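Local coordinates for putative sugar ABC transporter, substrate-binding protein (PDB 4WZZ) that binds L-rhamnose between its two lobes and probably hands the sugar to a membrane ABC transporter for uptake, at residues I60-G65 with S188-Q193; Y68-S73 with I89-S94; A95-Q100 with D123-A128. All coordinates share one frame; numbering follows the deposited sequence.

Contact 1 (I60-G65 with S188-Q193); sequences IVKSAG and STATNQ. With RAM (alpha-L-rhamnopyranose), chain B.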
loop_
_atom_site.group_PDB
_atom_site.type_symbol
_atom_site.label_atom_id
_atom_site.label_comp_id
_atom_site.label_asym_id
_atom_site.label_seq_id
_atom_site.Cartn_x
_atom_site.Cartn_y
_atom_site.Cartn_z
ATOM N N ILE A 60 12.162 5.136 3.930
ATOM C CA ILE A 60 12.315 5.254 2.497
ATOM C C ILE A 60 11.017 4.790 1.881
ATOM O O ILE A 60 10.698 3.602 1.915
ATOM C CB ILE A 60 13.474 4.390 1.983
ATOM C CG1 ILE A 60 14.779 4.850 2.633
ATOM C CG2 ILE A 60 13.575 4.531 0.480
ATOM C CD1 ILE A 60 15.972 3.914 2.377
ATOM N N VAL A 61 10.217 5.731 1.405
ATOM C CA VAL A 61 8.933 5.365 0.831
ATOM C C VAL A 61 9.144 4.896 -0.617
ATOM O O VAL A 61 10.258 4.882 -1.097
ATOM C CB VAL A 61 7.931 6.540 0.899
ATOM C CG1 VAL A 61 7.668 6.923 2.331
ATOM C CG2 VAL A 61 8.442 7.739 0.134
ATOM N N LYS A 62 8.081 4.504 -1.311
ATOM C CA LYS A 62 8.244 4.025 -2.678
ATOM C C LYS A 62 8.732 5.138 -3.606
ATOM O O LYS A 62 9.591 4.933 -4.448
ATOM C CB LYS A 62 6.915 3.524 -3.238
ATOM C CG LYS A 62 6.455 2.153 -2.845
ATOM C CD LYS A 62 5.298 1.746 -3.801
ATOM C CE LYS A 62 4.809 0.365 -3.536
ATOM N NZ LYS A 62 3.654 0.049 -4.418
ATOM N N SER A 63 8.144 6.323 -3.487
ATOM C CA SER A 63 8.402 7.367 -4.465
ATOM C C SER A 63 7.883 8.737 -4.074
ATOM O O SER A 63 6.971 8.869 -3.258
ATOM C CB SER A 63 7.790 6.993 -5.818
ATOM O OG SER A 63 6.368 6.865 -5.723
ATOM N N ALA A 64 8.478 9.743 -4.703
ATOM C CA ALA A 64 7.999 11.128 -4.637
ATOM C C ALA A 64 6.683 11.285 -5.391
ATOM O O ALA A 64 6.348 10.470 -6.237
ATOM C CB ALA A 64 9.031 12.050 -5.249
ATOM N N GLY A 65 5.969 12.361 -5.079
ATOM C CA GLY A 65 4.850 12.781 -5.892
ATOM C C GLY A 65 3.610 11.964 -5.603
ATOM O O GLY A 65 2.713 11.901 -6.437
ATOM N N SER A 188 5.279 -2.638 -12.068
ATOM C CA SER A 188 5.185 -4.071 -12.296
ATOM C C SER A 188 6.009 -4.887 -11.299
ATOM O O SER A 188 5.798 -6.083 -11.151
ATOM C CB SER A 188 5.622 -4.399 -13.727
ATOM O OG SER A 188 7.012 -4.139 -13.904
ATOM N N THR A 189 6.956 -4.231 -10.627
ATOM C CA THR A 189 7.798 -4.877 -9.643
ATOM C C THR A 189 7.347 -4.678 -8.196
ATOM O O THR A 189 7.937 -5.274 -7.286
ATOM C CB THR A 189 9.231 -4.331 -9.752
ATOM O OG1 THR A 189 9.191 -2.903 -9.678
ATOM C CG2 THR A 189 9.852 -4.750 -11.084
ATOM N N ALA A 190 6.304 -3.880 -7.978
ATOM C CA ALA A 190 5.890 -3.536 -6.626
ATOM C C ALA A 190 5.348 -4.753 -5.910
ATOM O O ALA A 190 4.395 -5.393 -6.349
ATOM C CB ALA A 190 4.827 -2.447 -6.659
ATOM N N THR A 191 5.962 -5.078 -4.790
ATOM C CA THR A 191 5.578 -6.266 -4.053
ATOM C C THR A 191 4.129 -6.255 -3.642
ATOM O O THR A 191 3.452 -7.275 -3.764
ATOM C CB THR A 191 6.461 -6.415 -2.786
ATOM O OG1 THR A 191 7.816 -6.176 -3.166
ATOM C CG2 THR A 191 6.289 -7.793 -2.174
ATOM N N ASN A 192 3.651 -5.126 -3.117
ATOM C CA ASN A 192 2.281 -5.112 -2.617
ATOM C C ASN A 192 1.243 -5.291 -3.713
ATOM O O ASN A 192 0.369 -6.163 -3.596
ATOM C CB ASN A 192 1.962 -3.894 -1.712
ATOM C CG ASN A 192 2.264 -2.556 -2.339
ATOM O OD1 ASN A 192 2.828 -2.451 -3.429
ATOM N ND2 ASN A 192 1.906 -1.491 -1.612
ATOM N N GLN A 193 1.302 -4.510 -4.780
ATOM C CA GLN A 193 0.315 -4.726 -5.844
ATOM C C GLN A 193 0.422 -6.128 -6.380
ATOM O O GLN A 193 -0.572 -6.772 -6.650
ATOM C CB GLN A 193 0.446 -3.724 -6.986
ATOM C CG GLN A 193 -0.249 -2.398 -6.704
ATOM C CD GLN A 193 0.622 -1.383 -5.994
ATOM O OE1 GLN A 193 1.849 -1.471 -6.000
ATOM N NE2 GLN A 193 -0.016 -0.353 -5.443
HETATM C C1 RAM B . 0.043 3.672 -3.725
HETATM C C2 RAM B . 1.329 2.924 -3.394
HETATM C C3 RAM B . 1.240 2.171 -2.066
HETATM C C4 RAM B . -0.050 1.363 -1.978
HETATM C C5 RAM B . -1.255 2.245 -2.300
HETATM C C6 RAM B . -2.549 1.446 -2.323
HETATM O O1 RAM B . -0.078 4.754 -2.869
HETATM O O2 RAM B . 1.546 2.051 -4.459
HETATM O O3 RAM B . 2.407 1.359 -1.969
HETATM O O4 RAM B . -0.179 0.811 -0.680
HETATM O O5 RAM B . -1.105 2.860 -3.552
#

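Contact 2 (Y68-S73 with I89-S94); sequences YNQKES and IQEPKS. With RAM (alpha-L-rhamnopyranose), chain B.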
loop_
_atom_site.group_PDB
_atom_site.type_symbol
_atom_site.label_atom_id
_atom_site.label_comp_id
_atom_site.label_asym_id
_atom_site.label_seq_id
_atom_site.Cartn_x
_atom_site.Cartn_y
_atom_site.Cartn_z
ATOM N N TYR A 68 -0.132 9.516 -0.691
ATOM C CA TYR A 68 -0.232 8.376 0.208
ATOM C C TYR A 68 1.108 8.181 0.919
ATOM O O TYR A 68 1.163 7.974 2.132
ATOM C CB TYR A 68 -0.626 7.126 -0.571
ATOM C CG TYR A 68 -0.500 5.852 0.210
ATOM C CD1 TYR A 68 0.731 5.228 0.353
ATOM C CD2 TYR A 68 -1.606 5.261 0.812
ATOM C CE1 TYR A 68 0.862 4.047 1.074
ATOM C CE2 TYR A 68 -1.473 4.087 1.551
ATOM C CZ TYR A 68 -0.240 3.489 1.672
ATOM O OH TYR A 68 -0.114 2.320 2.400
ATOM N N ASN A 69 2.192 8.289 0.168
ATOM C CA ASN A 69 3.520 8.088 0.748
ATOM C C ASN A 69 3.881 9.193 1.736
ATOM O O ASN A 69 4.581 8.962 2.724
ATOM C CB ASN A 69 4.591 8.030 -0.341
ATOM C CG ASN A 69 4.481 6.791 -1.219
ATOM O OD1 ASN A 69 3.867 5.801 -0.838
ATOM N ND2 ASN A 69 5.071 6.843 -2.396
ATOM N N GLN A 70 3.429 10.406 1.456
ATOM C CA GLN A 70 3.677 11.509 2.380
ATOM C C GLN A 70 2.938 11.335 3.707
ATOM O O GLN A 70 3.447 11.720 4.773
ATOM C CB GLN A 70 3.312 12.826 1.695
ATOM C CG GLN A 70 4.262 13.086 0.566
ATOM C CD GLN A 70 3.784 14.167 -0.404
ATOM O OE1 GLN A 70 3.373 15.245 0.010
ATOM N NE2 GLN A 70 3.854 13.875 -1.700
ATOM N N LYS A 71 1.735 10.770 3.656
ATOM C CA LYS A 71 0.968 10.553 4.882
ATOM C C LYS A 71 1.608 9.435 5.696
ATOM O O LYS A 71 1.649 9.497 6.922
ATOM C CB LYS A 71 -0.500 10.254 4.563
ATOM C CG LYS A 71 -1.217 11.519 4.016
ATOM C CD LYS A 71 -2.547 11.235 3.418
ATOM C CE LYS A 71 -3.052 12.417 2.549
ATOM N NZ LYS A 71 -2.982 13.730 3.259
ATOM N N GLU A 72 2.103 8.417 4.994
ATOM C CA GLU A 72 2.825 7.322 5.625
ATOM C C GLU A 72 4.072 7.837 6.334
ATOM O O GLU A 72 4.337 7.519 7.501
ATOM C CB GLU A 72 3.201 6.342 4.518
ATOM C CG GLU A 72 3.895 5.068 4.935
ATOM C CD GLU A 72 4.195 4.256 3.704
ATOM O OE1 GLU A 72 3.422 3.320 3.414
ATOM O OE2 GLU A 72 5.135 4.619 2.962
ATOM N N SER A 73 4.844 8.647 5.641
ATOM C CA SER A 73 6.080 9.146 6.223
ATOM C C SER A 73 5.812 10.146 7.365
ATOM O O SER A 73 6.564 10.192 8.333
ATOM C CB SER A 73 6.989 9.733 5.124
ATOM O OG SER A 73 6.375 10.836 4.490
ATOM N N ILE A 89 13.396 11.303 6.195
ATOM C CA ILE A 89 12.511 10.770 5.148
ATOM C C ILE A 89 13.195 10.896 3.798
ATOM O O ILE A 89 13.802 11.931 3.494
ATOM C CB ILE A 89 11.180 11.555 5.098
ATOM C CG1 ILE A 89 10.435 11.457 6.433
ATOM C CG2 ILE A 89 10.306 11.052 3.961
ATOM C CD1 ILE A 89 9.277 12.434 6.569
ATOM N N GLN A 90 13.104 9.851 2.986
ATOM C CA GLN A 90 13.549 9.914 1.611
ATOM C C GLN A 90 12.455 9.441 0.670
ATOM O O GLN A 90 11.762 8.440 0.928
ATOM C CB GLN A 90 14.784 9.070 1.389
ATOM C CG GLN A 90 16.057 9.756 1.827
ATOM C CD GLN A 90 17.261 8.909 1.544
ATOM O OE1 GLN A 90 17.950 9.105 0.550
ATOM N NE2 GLN A 90 17.512 7.941 2.413
ATOM N N GLU A 91 12.335 10.190 -0.422
ATOM C CA GLU A 91 11.371 9.929 -1.474
ATOM C C GLU A 91 12.149 9.638 -2.758
ATOM O O GLU A 91 12.723 10.555 -3.359
ATOM C CB GLU A 91 10.469 11.153 -1.706
ATOM C CG GLU A 91 9.494 11.474 -0.540
ATOM C CD GLU A 91 8.446 12.518 -0.923
ATOM O OE1 GLU A 91 8.787 13.388 -1.707
ATOM O OE2 GLU A 91 7.305 12.463 -0.434
ATOM N N PRO A 92 12.199 8.361 -3.172
ATOM C CA PRO A 92 12.853 8.057 -4.458
ATOM C C PRO A 92 12.231 8.847 -5.614
ATOM O O PRO A 92 11.022 9.070 -5.653
ATOM C CB PRO A 92 12.617 6.549 -4.625
ATOM C CG PRO A 92 12.508 6.035 -3.184
ATOM C CD PRO A 92 11.759 7.148 -2.468
ATOM N N LYS A 93 13.069 9.273 -6.555
ATOM C CA LYS A 93 12.606 10.068 -7.691
ATOM C C LYS A 93 11.493 9.367 -8.461
ATOM O O LYS A 93 10.523 10.002 -8.891
ATOM C CB LYS A 93 13.767 10.380 -8.644
ATOM C CG LYS A 93 13.364 11.339 -9.767
ATOM C CD LYS A 93 13.787 10.817 -11.135
ATOM C CE LYS A 93 15.295 10.734 -11.277
ATOM N NZ LYS A 93 15.928 12.068 -11.516
ATOM N N SER A 94 11.644 8.063 -8.647
ATOM C CA SER A 94 10.615 7.247 -9.271
ATOM C C SER A 94 10.459 5.943 -8.493
ATOM O O SER A 94 11.319 5.586 -7.683
ATOM C CB SER A 94 10.931 6.998 -10.747
ATOM O OG SER A 94 11.948 6.028 -10.899
HETATM C C1 RAM B . 0.043 3.672 -3.725
HETATM C C2 RAM B . 1.329 2.924 -3.394
HETATM C C3 RAM B . 1.240 2.171 -2.066
HETATM C C4 RAM B . -0.050 1.363 -1.978
HETATM C C5 RAM B . -1.255 2.245 -2.300
HETATM C C6 RAM B . -2.549 1.446 -2.323
HETATM O O1 RAM B . -0.078 4.754 -2.869
HETATM O O2 RAM B . 1.546 2.051 -4.459
HETATM O O3 RAM B . 2.407 1.359 -1.969
HETATM O O4 RAM B . -0.179 0.811 -0.680
HETATM O O5 RAM B . -1.105 2.860 -3.552
HETATM O O HOH W 1 5.755 11.040 -1.915
HETATM O O HOH W 2 7.135 11.190 1.879
#

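Contact 3 (A95-Q100 with D123-A128); sequences ATAEDQ and DALEPA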
loop_
_atom_site.group_PDB
_atom_site.type_symbol
_atom_site.label_atom_id
_atom_site.label_comp_id
_atom_site.label_asym_id
_atom_site.label_seq_id
_atom_site.Cartn_x
_atom_site.Cartn_y
_atom_site.Cartn_z
ATOM N N ALA A 95 9.359 5.237 -8.737
ATOM C CA ALA A 95 9.046 4.032 -7.987
ATOM C C ALA A 95 9.778 2.809 -8.500
ATOM O O ALA A 95 9.165 1.780 -8.793
ATOM C CB ALA A 95 7.536 3.782 -7.992
ATOM N N THR A 96 11.097 2.927 -8.581
ATOM C CA THR A 96 11.954 1.867 -9.089
ATOM C C THR A 96 12.967 1.410 -8.048
ATOM O O THR A 96 13.269 2.121 -7.089
ATOM C CB THR A 96 12.765 2.347 -10.293
ATOM O OG1 THR A 96 13.682 3.379 -9.876
ATOM C CG2 THR A 96 11.842 2.864 -11.375
ATOM N N ALA A 97 13.478 0.205 -8.244
ATOM C CA ALA A 97 14.536 -0.333 -7.397
ATOM C C ALA A 97 15.793 0.537 -7.447
ATOM O O ALA A 97 16.374 0.858 -6.413
ATOM C CB ALA A 97 14.851 -1.749 -7.823
ATOM N N GLU A 98 16.199 0.927 -8.654
ATOM C CA GLU A 98 17.396 1.745 -8.828
ATOM C C GLU A 98 17.367 3.017 -7.978
ATOM O O GLU A 98 18.338 3.324 -7.293
ATOM C CB GLU A 98 17.574 2.111 -10.302
ATOM C CG GLU A 98 18.774 3.005 -10.568
ATOM C CD GLU A 98 18.992 3.292 -12.050
ATOM O OE1 GLU A 98 18.156 2.867 -12.881
ATOM O OE2 GLU A 98 20.008 3.950 -12.379
ATOM N N ASP A 99 16.263 3.760 -8.016
ATOM C CA ASP A 99 16.213 5.013 -7.276
ATOM C C ASP A 99 16.165 4.771 -5.777
ATOM O O ASP A 99 16.655 5.580 -4.995
ATOM C CB ASP A 99 15.044 5.887 -7.742
ATOM C CG ASP A 99 15.306 6.535 -9.086
ATOM O OD1 ASP A 99 16.469 6.486 -9.551
ATOM O OD2 ASP A 99 14.369 7.117 -9.670
ATOM N N GLN A 100 15.608 3.641 -5.372
ATOM C CA GLN A 100 15.581 3.272 -3.964
ATOM C C GLN A 100 16.923 2.875 -3.390
ATOM O O GLN A 100 17.232 3.169 -2.237
ATOM C CB GLN A 100 14.580 2.139 -3.720
ATOM C CG GLN A 100 13.472 2.631 -2.909
ATOM C CD GLN A 100 12.383 1.639 -2.645
ATOM O OE1 GLN A 100 12.431 0.474 -3.069
ATOM N NE2 GLN A 100 11.366 2.104 -1.922
ATOM N N ASP A 123 13.164 -8.202 -4.491
ATOM C CA ASP A 123 14.480 -8.841 -4.407
ATOM C C ASP A 123 15.693 -7.937 -4.698
ATOM O O ASP A 123 16.796 -8.177 -4.198
ATOM C CB ASP A 123 14.522 -10.014 -5.382
ATOM C CG ASP A 123 13.577 -11.141 -4.986
ATOM O OD1 ASP A 123 13.387 -11.388 -3.781
ATOM O OD2 ASP A 123 13.020 -11.784 -5.893
ATOM N N ALA A 124 15.495 -6.923 -5.525
ATOM C CA ALA A 124 16.591 -6.091 -6.018
ATOM C C ALA A 124 17.265 -5.282 -4.918
ATOM O O ALA A 124 18.422 -4.881 -5.057
ATOM C CB ALA A 124 16.088 -5.168 -7.125
ATOM N N LEU A 125 16.556 -5.053 -3.820
ATOM C CA LEU A 125 17.104 -4.250 -2.732
ATOM C C LEU A 125 17.971 -5.066 -1.776
ATOM O O LEU A 125 18.554 -4.515 -0.838
ATOM C CB LEU A 125 15.961 -3.606 -1.946
ATOM C CG LEU A 125 14.893 -2.890 -2.767
ATOM C CD1 LEU A 125 13.833 -2.374 -1.818
ATOM C CD2 LEU A 125 15.511 -1.752 -3.569
ATOM N N GLU A 126 18.053 -6.376 -2.006
ATOM C CA GLU A 126 18.619 -7.265 -1.006
ATOM C C GLU A 126 20.104 -6.965 -0.755
ATOM O O GLU A 126 20.541 -6.956 0.394
ATOM C CB GLU A 126 18.407 -8.745 -1.362
ATOM C CG GLU A 126 19.097 -9.690 -0.361
ATOM C CD GLU A 126 18.667 -11.146 -0.464
ATOM O OE1 GLU A 126 17.746 -11.484 -1.246
ATOM O OE2 GLU A 126 19.266 -11.959 0.266
ATOM N N PRO A 127 20.886 -6.734 -1.815
ATOM C CA PRO A 127 22.296 -6.443 -1.510
ATOM C C PRO A 127 22.495 -5.180 -0.663
ATOM O O PRO A 127 23.274 -5.212 0.293
ATOM C CB PRO A 127 22.922 -6.264 -2.894
ATOM C CG PRO A 127 22.074 -7.086 -3.793
ATOM C CD PRO A 127 20.676 -6.980 -3.252
ATOM N N ALA A 128 21.808 -4.093 -0.996
ATOM C CA ALA A 128 21.998 -2.855 -0.251
ATOM C C ALA A 128 21.498 -2.997 1.185
ATOM O O ALA A 128 22.132 -2.499 2.127
ATOM C CB ALA A 128 21.313 -1.706 -0.949
#

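Contact 1 (I60-G65 with S188-Q193)
Lys62 sends its side chain out fully extended beyond CG, with CG set beside its own backbone N, and this brings NZ to Asn192, whose CG is turned between backbone N and carbonyl carbon (chi1 54°). Lys62 reaches in from the 60-65 loop and Asn192 from the first turn of helix 191-203. NZ of Lys62 donates to OD1 of Asn192 at 2.8 Å, in the carbonyl plane and on a lone pair, with a C=O...donor angle of 121°. The same OD1 takes a bent, out-of-plane bond from the backbone N of Gln193 at 2.9 Å. With OD1 so engaged, ND2 of Asn192 donates to O3 of the rhamnose at 2.9 Å.

Gln193, bent at chi2, works beside it: its NE2 donates almost straight (170°) to rhamnose O2 and also to the backbone carbonyl of Pro247. Lys62 NZ reaches that same O2 at 2.9 Å and adds a weak bond to O3. Beside the ammonium, CB of Ala190, the N-cap residue of helix 191-203, lies 3.6 Å from Lys62 NZ.

Segments 60-65 and 188-193 belong to opposite lobes of a type I periplasmic binding protein fold, so the sugar and Lys62 together bridge the cleft. Carbonyl oxygens and the more distant carboxylate of Asp222 around NZ would probably stabilise its positive charge, consistent with a pocket that reads neighbouring sugar hydroxyls.

Contact 2 (Y68-S73 with I89-S94)
Helix 67-82 comes nearest strand 86-90 at Ser73 and Ile89, whose CA atoms are 6.7 Å apart, and the gap widens from there toward Glu91 and Pro92. At the close end the contact is apolar: CB of Ser73 rests against CG2 and CD1 of Ile89, each 3.8 Å away.

Farther along, the link turns polar and runs through water. The chain of Glu91 is extended beyond CG and brings OE2 alongside the helix, where this oxygen lies 3.3 Å from CG of Gln70. The two side chains cross at about a right angle, and the amide and carboxylate planes stand 63° apart. One water donates to OE2 of Glu91 at 2.6 Å and is hydrogen-bonded to OG of Ser73 at 2.7 Å. A second water beside OE2 receives only a weak bond from NE2 of Gln70, at 3.4 Å. No direct hydrogen bond joins the segments; the one clear polar tie between the loop after the strand and the helix is the water between Ser73 OG and Glu91 OE2, the route by Gln70 being weak.

Near the start of the helix, Tyr68 does a different job. Its chi1 of 169° swings the ring away from the backbone N and lays it against the rhamnose, whose C5 sits 4.1 Å above the ring plane, over its centre. The phenol oxygen is pinned by Asp143 and Trp297, which probably steadies the ring against the sugar.

Helix 67-82 is the crossover of the beta-alpha-beta unit joining strands 56-60 and 86-90, the latter at the edge of its sheet. Leu302 and Pro299 of helix 299-315 also touch Tyr68, while Pro92 packs on helix 97-110.

Contact 3 (A95-Q100 with D123-A128)
Leu125 lays its two methyl groups over the first turn of helix 97-110, CD1 meeting OE1 of Gln100 at 3.4 Å and CD2 facing the backbone oxygen of Ala97 at 4.0 Å. Here the N-terminal ends of two helices meet in the N-terminal alpha/beta lobe of a type I periplasmic binding protein fold: helices 97-110 and 126-134 follow strands 86-90 and 114-117, which flank strand 56-60 in the sheet. The Leu125 side chain is aimed at the neighbouring helix by a CG that stands anti to the carbonyl carbon (chi1 -49°).

The closest backbone approach is between Ala97 and Ala124. Their CB methyls touch at 3.7 Å, and with side chains this small the CA atoms of Ala97 and Ala124 come to 6.3 Å. CD2 of Leu125 extends the apolar patch to CB of Ala97, and Leu125 also touches Ile101, Ile104 and Ile117.

Across the segments there is no hydrogen bond. Gln100 is nevertheless firmly held: NE2 donates to the carbonyls of Ala118 and Val61, and OE1 accepts from the backbone N of Asn120. That grip ties the helix start to the loops at the ends of two strands and fixes the amide on which Leu125 leans.

Each segment also sets its own shape. Asp123 to Glu126 form a type I turn, closed by Glu126 N to Asp123 O at 3.1 Å, that leads into helix 126-134. Thr96 is the N-cap of helix 97-110, its OG1 accepting from the backbone N of Asp99 at 3.2 Å along a nearly straight 164° bond.

Contact 1 is the buried one: it spans the cleft between lobes and consists of polar groups converging on the sugar. Contacts 2 and 3 both stay within the N-terminal lobe and are only partly buried, contact 2 pairing a helix with the end of an edge strand and the loop after it through water and a little apolar touch, contact 3 joining two helix starts by methyls. Segment 68-73 also reaches the rhamnose, through the face of Tyr68 rather than hydrogen bonds. The loop 60-65 is common ground: Ala64 N bonds to Pro92 O of contact 2, and Val61 O to Gln100 NE2 of contact 3. Ser94 OG and Asp99 OD2 join contacts 2 and 3.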